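PDB 3PRN: porin from Rhodobacter blasticus, which forms trimeric outer-membrane channels that let small hydrophilic solutes of up to about 0.6 kDa diffuse passively across the membrane. Local coordinates for residues Ser218-Gln223 with Ser242-Ala247. The protein carries 1 engineered substitution. Numbering follows the deposited sequence.
Sequences STAGDQ and SDIDRA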
ATOM      1  N   SER A 218     -16.536  21.317  24.386  1.00 30.73           N
ATOM      2  CA  SER A 218     -17.281  20.078  24.480  1.00 30.14           C
ATOM      3  C   SER A 218     -18.462  20.161  25.458  1.00 31.07           C
ATOM      4  O   SER A 218     -18.342  20.811  26.522  1.00 30.83           O
ATOM      5  CB  SER A 218     -16.312  18.999  24.990  1.00 29.05           C
ATOM      6  OG  SER A 218     -17.005  17.868  25.470  1.00 29.42           O
ATOM      7  N   THR A 219     -19.544  19.417  25.260  1.00 30.53           N
ATOM      8  CA  THR A 219     -20.620  19.450  26.246  1.00 32.32           C
ATOM      9  C   THR A 219     -20.242  18.752  27.535  1.00 31.58           C
ATOM     10  O   THR A 219     -21.008  18.901  28.520  1.00 31.93           O
ATOM     11  CB  THR A 219     -21.953  18.808  25.791  1.00 36.37           C
ATOM     12  OG1 THR A 219     -21.711  17.399  25.578  1.00 38.07           O
ATOM     13  CG2 THR A 219     -22.440  19.471  24.499  1.00 36.75           C
ATOM     14  N   ALA A 220     -19.104  18.073  27.600  1.00 30.82           N
ATOM     15  CA  ALA A 220     -18.775  17.355  28.827  1.00 30.08           C
ATOM     16  C   ALA A 220     -18.372  18.311  29.943  1.00 30.09           C
ATOM     17  O   ALA A 220     -18.554  18.003  31.113  1.00 29.83           O
ATOM     18  CB  ALA A 220     -17.604  16.377  28.513  1.00 30.84           C
ATOM     19  N   GLY A 221     -17.835  19.480  29.592  1.00 29.72           N
ATOM     20  CA  GLY A 221     -17.346  20.436  30.582  1.00 29.39           C
ATOM     21  C   GLY A 221     -16.051  19.894  31.178  1.00 30.12           C
ATOM     22  O   GLY A 221     -15.384  18.990  30.594  1.00 30.64           O
ATOM     23  N   ASP A 222     -15.627  20.356  32.339  1.00 28.84           N
ATOM     24  CA  ASP A 222     -14.437  19.896  33.001  1.00 28.26           C
ATOM     25  C   ASP A 222     -14.563  18.442  33.433  1.00 27.87           C
ATOM     26  O   ASP A 222     -15.664  17.889  33.584  1.00 26.77           O
ATOM     27  CB  ASP A 222     -14.058  20.791  34.176  1.00 32.45           C
ATOM     28  CG  ASP A 222     -13.737  22.214  33.708  1.00 37.70           C
ATOM     29  OD1 ASP A 222     -13.855  22.594  32.512  1.00 39.40           O
ATOM     30  OD2 ASP A 222     -13.335  23.011  34.595  1.00 41.38           O
ATOM     31  N   GLN A 223     -13.398  17.823  33.616  1.00 26.54           N
ATOM     32  CA  GLN A 223     -13.406  16.385  33.868  1.00 25.75           C
ATOM     33  C   GLN A 223     -12.270  15.985  34.759  1.00 25.88           C
ATOM     34  O   GLN A 223     -11.143  16.467  34.699  1.00 26.25           O
ATOM     35  CB  GLN A 223     -13.242  15.741  32.439  1.00 24.02           C
ATOM     36  CG  GLN A 223     -12.964  14.240  32.466  1.00 22.53           C
ATOM     37  CD  GLN A 223     -12.893  13.626  31.077  1.00 24.82           C
ATOM     38  OE1 GLN A 223     -12.755  14.295  30.057  1.00 23.54           O
ATOM     39  NE2 GLN A 223     -12.983  12.285  31.013  1.00 24.10           N
ATOM     40  N   SER A 242     -14.266   8.201  36.480  1.00 24.25           N
ATOM     41  CA  SER A 242     -14.150   9.536  35.853  1.00 25.25           C
ATOM     42  C   SER A 242     -15.511  10.238  35.998  1.00 24.63           C
ATOM     43  O   SER A 242     -16.543   9.566  35.894  1.00 25.57           O
ATOM     44  CB  SER A 242     -13.737   9.431  34.370  1.00 23.92           C
ATOM     45  OG  SER A 242     -13.460  10.664  33.725  1.00 22.65           O
ATOM     46  N   ASP A 243     -15.488  11.516  36.195  1.00 26.00           N
ATOM     47  CA  ASP A 243     -16.580  12.426  36.300  1.00 27.49           C
ATOM     48  C   ASP A 243     -16.444  13.627  35.352  1.00 27.45           C
ATOM     49  O   ASP A 243     -15.376  14.258  35.229  1.00 28.25           O
ATOM     50  CB  ASP A 243     -16.742  13.064  37.708  1.00 33.06           C
ATOM     51  CG  ASP A 243     -17.264  11.994  38.655  1.00 38.46           C
ATOM     52  OD1 ASP A 243     -18.447  11.510  38.474  1.00 40.71           O
ATOM     53  OD2 ASP A 243     -16.513  11.551  39.595  1.00 42.06           O
ATOM     54  N   ILE A 244     -17.556  13.971  34.719  1.00 27.36           N
ATOM     55  CA  ILE A 244     -17.601  15.163  33.891  1.00 27.85           C
ATOM     56  C   ILE A 244     -18.629  16.118  34.511  1.00 29.41           C
ATOM     57  O   ILE A 244     -19.473  15.664  35.306  1.00 28.53           O
ATOM     58  CB  ILE A 244     -17.926  14.846  32.424  1.00 26.54           C
ATOM     59  CG1 ILE A 244     -19.240  14.082  32.246  1.00 25.23           C
ATOM     60  CG2 ILE A 244     -16.765  13.976  31.841  1.00 25.57           C
ATOM     61  CD1 ILE A 244     -19.672  13.871  30.810  1.00 23.91           C
ATOM     62  N   ASP A 245     -18.586  17.376  34.159  1.00 29.89           N
ATOM     63  CA  ASP A 245     -19.515  18.387  34.594  1.00 32.70           C
ATOM     64  C   ASP A 245     -20.867  18.339  33.883  1.00 31.74           C
ATOM     65  O   ASP A 245     -21.778  19.036  34.391  1.00 33.77           O
ATOM     66  CB  ASP A 245     -18.998  19.832  34.331  1.00 36.96           C
ATOM     67  CG  ASP A 245     -18.051  20.281  35.415  1.00 43.26           C
ATOM     68  OD1 ASP A 245     -18.019  19.739  36.543  1.00 45.84           O
ATOM     69  OD2 ASP A 245     -17.242  21.211  35.132  1.00 46.22           O
ATOM     70  N   ARG A 246     -21.051  17.690  32.755  1.00 32.25           N
ATOM     71  CA  ARG A 246     -22.364  17.715  32.106  1.00 30.97           C
ATOM     72  C   ARG A 246     -23.473  17.315  33.092  1.00 30.95           C
ATOM     73  O   ARG A 246     -23.474  16.316  33.800  1.00 30.44           O
ATOM     74  CB  ARG A 246     -22.417  16.869  30.878  1.00 33.10           C
ATOM     75  CG  ARG A 246     -23.567  16.982  29.915  1.00 34.91           C
ATOM     76  CD  ARG A 246     -23.326  15.990  28.753  1.00 38.07           C
ATOM     77  NE  ARG A 246     -23.640  14.650  29.138  1.00 40.59           N
ATOM     78  CZ  ARG A 246     -23.101  13.470  28.814  1.00 42.64           C
ATOM     79  NH1 ARG A 246     -22.031  13.423  28.010  1.00 40.95           N
ATOM     80  NH2 ARG A 246     -23.666  12.350  29.338  1.00 41.36           N
ATOM     81  N   ALA A 247     -24.546  18.127  33.032  1.00 30.10           N
ATOM     82  CA  ALA A 247     -25.713  17.938  33.879  1.00 29.40           C
ATOM     83  C   ALA A 247     -26.287  16.536  33.701  1.00 27.44           C
ATOM     84  O   ALA A 247     -26.593  16.116  32.578  1.00 28.31           O
ATOM     85  CB  ALA A 247     -26.861  18.891  33.361  1.00 30.74           C
TER
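Gln223 reaches Ser242 with the end of a fully extended chain: its CG is anti to the backbone N (chi1 169°), which sends the amide toward Ser242. NE2 donates to Ser242 OG at 3.2 Å, and an N-H...O angle of 176°, with the hydroxyl lying in the amide plane, identifies a straight bond. Ser242 OG is also bonded to Thr225, while Asn215 and Gln111 hold OE1 and the carbonyl of Asp109 takes a further NE2 bond, so several partners fix the rotation of this buried amide. Ile244 crosses the Gln223 chain at a slant, its CG2 branch 3.9 Å from Gln223 CG. The other branch ends in CD1, which meets Ala220 CB at 4.0 Å and also lies over one face of the Arg246 guanidinium, toward its rim. Gln223 and Ile244 form a non-hydrogen-bonded antiparallel pair where strand 223-232 begins beside the end of strand 235-244 in the 16-stranded porin barrel. Beyond this pair the regular pairing gives way to loop-to-loop bonds: Asp245 N donates to Asp222 O at 3.0 Å, and Arg246 N makes a weak bond to the carbonyl O of Ala220, third residue of the type I turn from Ser218 to Gly221. Asp222 and Asp245 run alongside each other, their carboxylate planes 29° apart. Asp245 OD2 weakly accepts from Asp222 N at 3.3 Å, yet stands 4.3 Å from Asp222 OD2, a proximity of like charges that could raise the proton affinity of either group. At the other end of the contact from Gln223, the aliphatic part of Arg246 passes Thr219, with CB 3.4 Å from Thr219 O.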